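Long-range contact in beta-1,4-mannanase (Caldicellulosiruptor saccharolyticus, PDB 1PMH), which carries a family 27 carbohydrate-binding module that binds mannohexaose and probably holds the mannan-degrading enzyme on its substrate: residues I30-V35 with R49-F54. Residues are numbered along the deposited sequence; the frame is centred on the assembly and turned at random.
With EDO (1,2-ethanediol), chain D.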
ATOM      1  N   ILE A  30       8.177  -4.312  -8.123  1.00 15.83           N
ATOM      2  CA  ILE A  30       6.820  -4.792  -8.264  1.00 15.15           C
ATOM      3  C   ILE A  30       6.654  -5.268  -9.692  1.00 15.94           C
ATOM      4  O   ILE A  30       6.666  -4.464 -10.616  1.00 17.20           O
ATOM      5  CB  ILE A  30       5.806  -3.684  -7.910  1.00 15.11           C
ATOM      6  CG1 ILE A  30       5.980  -3.168  -6.493  1.00 16.83           C
ATOM      7  CG2 ILE A  30       4.407  -4.250  -8.166  1.00 16.59           C
ATOM      8  CD1 ILE A  30       5.342  -1.818  -6.251  1.00 19.71           C
ATOM      9  N   LYS A  31       6.509  -6.577  -9.889  1.00 16.58           N
ATOM     10  CA  LYS A  31       6.459  -7.199 -11.213  1.00 17.92           C
ATOM     11  C   LYS A  31       5.065  -7.301 -11.824  1.00 18.21           C
ATOM     12  O   LYS A  31       4.952  -7.478 -13.023  1.00 19.06           O
ATOM     13  CB  LYS A  31       7.059  -8.604 -11.146  1.00 18.25           C
ATOM     14  CG  LYS A  31       8.468  -8.603 -10.639  1.00 20.14           C
ATOM     15  CD  LYS A  31       9.382  -7.618 -11.340  1.00 20.81           C
ATOM     16  CE  LYS A  31      10.777  -7.693 -10.863  1.00 24.07           C
ATOM     17  NZ  LYS A  31      11.590  -6.657 -11.528  1.00 27.19           N
ATOM     18  N   LYS A  32       4.034  -7.262 -11.004  1.00 17.49           N
ATOM     19  CA  LYS A  32       2.658  -7.373 -11.473  1.00 17.06           C
ATOM     20  C   LYS A  32       1.745  -6.822 -10.425  1.00 16.69           C
ATOM     21  O   LYS A  32       1.986  -6.980  -9.232  1.00 16.75           O
ATOM     22  CB  LYS A  32       2.275  -8.825 -11.777  1.00 19.46           C
ATOM     23  CG  LYS A  32       0.933  -9.012 -12.479  1.00 21.61           C
ATOM     24  CD  LYS A  32       0.646 -10.464 -12.739  1.00 29.88           C
ATOM     25  CE  LYS A  32      -0.791 -10.595 -13.158  1.00 34.21           C
ATOM     26  NZ  LYS A  32      -1.008  -9.921 -14.467  0.80 46.19           N
ATOM     27  N   VAL A  33       0.727  -6.122 -10.896  1.00 17.15           N
ATOM     28  CA  VAL A  33      -0.325  -5.546 -10.089  1.00 16.01           C
ATOM     29  C   VAL A  33      -1.626  -6.159 -10.600  1.00 17.15           C
ATOM     30  O   VAL A  33      -1.914  -6.133 -11.803  1.00 18.88           O
ATOM     31  CB  VAL A  33      -0.381  -4.051 -10.224  1.00 17.48           C
ATOM     32  CG1 VAL A  33      -1.496  -3.462  -9.387  1.00 17.86           C
ATOM     33  CG2 VAL A  33       0.909  -3.385  -9.823  1.00 16.87           C
ATOM     34  N   SER A  34      -2.403  -6.764  -9.710  1.00 17.37           N
ATOM     35  CA  SER A  34      -3.661  -7.399 -10.113  1.00 18.15           C
ATOM     36  C   SER A  34      -4.654  -7.367  -8.968  1.00 17.60           C
ATOM     37  O   SER A  34      -4.286  -7.159  -7.833  1.00 18.26           O
ATOM     38  CB  SER A  34      -3.400  -8.839 -10.594  1.00 20.17           C
ATOM     39  OG  SER A  34      -2.980  -9.657  -9.507  1.00 19.90           O
ATOM     40  N   VAL A  35      -5.917  -7.630  -9.298  1.00 18.39           N
ATOM     41  CA  VAL A  35      -6.954  -7.796  -8.287  1.00 18.76           C
ATOM     42  C   VAL A  35      -7.042  -9.300  -8.029  1.00 19.19           C
ATOM     43  O   VAL A  35      -7.033 -10.087  -8.950  1.00 23.75           O
ATOM     44  CB  VAL A  35      -8.262  -7.071  -8.670  1.00 23.50           C
ATOM     45  CG1 VAL A  35      -8.861  -7.603  -9.974  1.00 31.13           C
ATOM     46  CG2 VAL A  35      -9.236  -7.055  -7.519  1.00 24.53           C
ATOM     47  N   ARG A  49      -3.181  -7.396  -5.288  1.00 15.25           N
ATOM     48  CA  ARG A  49      -2.016  -8.254  -5.212  1.00 15.78           C
ATOM     49  C   ARG A  49      -0.840  -7.627  -5.955  1.00 14.93           C
ATOM     50  O   ARG A  49      -0.948  -7.343  -7.171  1.00 15.59           O
ATOM     51  CB  ARG A  49      -2.348  -9.640  -5.802  1.00 16.38           C
ATOM     52  CG  ARG A  49      -1.165 -10.599  -5.781  1.00 16.87           C
ATOM     53  CD  ARG A  49      -1.549 -11.983  -6.251  1.00 17.90           C
ATOM     54  NE  ARG A  49      -0.354 -12.798  -6.458  1.00 17.87           N
ATOM     55  CZ  ARG A  49      -0.229 -14.074  -6.214  1.00 18.94           C
ATOM     56  NH1 ARG A  49      -1.242 -14.818  -5.804  1.00 24.18           N
ATOM     57  NH2 ARG A  49       0.945 -14.613  -6.481  1.00 23.10           N
ATOM     58  N   LEU A  50       0.282  -7.483  -5.273  1.00 14.57           N
ATOM     59  CA  LEU A  50       1.535  -6.982  -5.829  1.00 14.60           C
ATOM     60  C   LEU A  50       2.506  -8.145  -5.818  1.00 14.86           C
ATOM     61  O   LEU A  50       2.898  -8.625  -4.769  1.00 16.87           O
ATOM     62  CB  LEU A  50       2.069  -5.854  -4.954  1.00 14.90           C
ATOM     63  CG  LEU A  50       1.108  -4.719  -4.606  1.00 15.94           C
ATOM     64  CD1 LEU A  50       1.759  -3.738  -3.628  1.00 17.39           C
ATOM     65  CD2 LEU A  50       0.597  -4.055  -5.851  1.00 16.68           C
ATOM     66  N   ASP A  51       2.859  -8.642  -6.985  1.00 15.35           N
ATOM     67  CA  ASP A  51       3.915  -9.681  -7.058  1.00 15.88           C
ATOM     68  C   ASP A  51       5.240  -8.996  -7.081  1.00 15.83           C
ATOM     69  O   ASP A  51       5.491  -8.215  -7.993  1.00 17.41           O
ATOM     70  CB  ASP A  51       3.689 -10.540  -8.300  1.00 17.04           C
ATOM     71  CG  ASP A  51       2.414 -11.329  -8.187  0.90 17.42           C
ATOM     72  OD1 ASP A  51       2.340 -12.131  -7.223  0.90 20.44           O
ATOM     73  OD2 ASP A  51       1.485 -11.185  -8.991  0.90 21.01           O
ATOM     74  N   VAL A  52       6.047  -9.169  -6.027  1.00 15.80           N
ATOM     75  CA  VAL A  52       7.319  -8.472  -5.864  1.00 15.58           C
ATOM     76  C   VAL A  52       8.466  -9.483  -5.931  1.00 16.17           C
ATOM     77  O   VAL A  52       8.323 -10.677  -5.633  1.00 16.76           O
ATOM     78  CB  VAL A  52       7.389  -7.616  -4.582  1.00 17.33           C
ATOM     79  CG1 VAL A  52       6.195  -6.767  -4.444  1.00 17.71           C
ATOM     80  CG2 VAL A  52       7.584  -8.450  -3.340  1.00 17.21           C
ATOM     81  N   GLU A  53       9.619  -8.937  -6.290  1.00 16.79           N
ATOM     82  CA  GLU A  53      10.886  -9.621  -6.204  1.00 17.79           C
ATOM     83  C   GLU A  53      11.936  -8.676  -5.660  1.00 17.42           C
ATOM     84  O   GLU A  53      12.156  -7.617  -6.231  1.00 19.62           O
ATOM     85  CB  GLU A  53      11.328 -10.148  -7.572  1.00 19.62           C
ATOM     86  CG  GLU A  53      10.318 -11.002  -8.323  1.00 22.49           C
ATOM     87  CD  GLU A  53      10.850 -11.530  -9.635  0.80 28.56           C
ATOM     88  OE1 GLU A  53      12.075 -11.462  -9.865  0.80 33.30           O
ATOM     89  OE2 GLU A  53      10.029 -12.058 -10.415  0.80 31.69           O
ATOM     90  N   PHE A  54      12.553  -9.057  -4.554  1.00 17.61           N
ATOM     91  CA  PHE A  54      13.628  -8.269  -3.978  1.00 17.12           C
ATOM     92  C   PHE A  54      14.944  -9.003  -4.174  1.00 18.42           C
ATOM     93  O   PHE A  54      14.969 -10.222  -4.128  1.00 20.88           O
ATOM     94  CB  PHE A  54      13.394  -7.969  -2.498  1.00 17.23           C
ATOM     95  CG  PHE A  54      12.135  -7.197  -2.182  1.00 15.94           C
ATOM     96  CD1 PHE A  54      11.767  -6.105  -2.925  1.00 16.93           C
ATOM     97  CD2 PHE A  54      11.364  -7.560  -1.111  1.00 17.64           C
ATOM     98  CE1 PHE A  54      10.650  -5.354  -2.547  1.00 17.20           C
ATOM     99  CE2 PHE A  54      10.253  -6.821  -0.738  1.00 17.42           C
ATOM    100  CZ  PHE A  54       9.900  -5.737  -1.479  1.00 17.41           C
TER
HETATM  101  C1  EDO D 401      13.671  -6.816  -9.283  1.00 35.92           C
HETATM  102  O1  EDO D 401      13.779  -5.783 -10.229  1.00 42.66           O
HETATM  103  C2  EDO D 401      13.850  -6.073  -7.984  1.00 31.10           C
HETATM  104  O2  EDO D 401      14.735  -6.936  -7.331  1.00 31.37           O
HETATM  105  O   HOH W   1      -0.362  -9.248  -9.226  1.00 18.79           O
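Ser34 and Arg49 pair through both of their backbone groups. Ser34 N donates to Arg49 O at 3.0 Å, and Arg49 N donates to Ser34 O at 2.8 Å. Lys32 O takes the Asp51 N-H at 2.9 Å. Between Lys32 and Ile30 the register slips by one residue. Two residues, Lys31 and Lys32, sit opposite the single Asp51: a classic beta bulge in this antiparallel hairpin. Asp51 O accepts the Lys31 N-H at 2.7 Å, nearly head-on (C=O...N 170°), while its bond from Lys32 N is weak. At the bulge Lys31 CG touches the Glu53 side chain, and Lys31 NZ bonds to Lys28 O and to an ethanediol, probably from the crystallisation liquor.

On the face of Ser34 and Asp51 a water joins three groups across the strands. Ser34 OG, set between its backbone N and carbonyl carbon (chi1 68°), donates to it at 2.7 Å. The water donates to Arg49 O and to Asp51 OD2. The other carboxylate oxygen, Asp51 OD1, accepts N-H bonds from NE and NH2 of Arg49, each at 2.9 Å, side-on and in the guanidinium plane. Arg49 NH1 goes on to a salt bridge with Asp38. The methylenes of Lys32 run alongside Asp51.

The opposite face is apolar. Val33 CG2 meets Leu50 CD2 at 4.0 Å, and with Ile30 they pack on Leu65 of the other sheet of the jellyroll sandwich.

Both Asp51 carboxylate oxygens thus have donors, and the two N-H bonds from Arg49 would probably favour the ionised acid on this polar face.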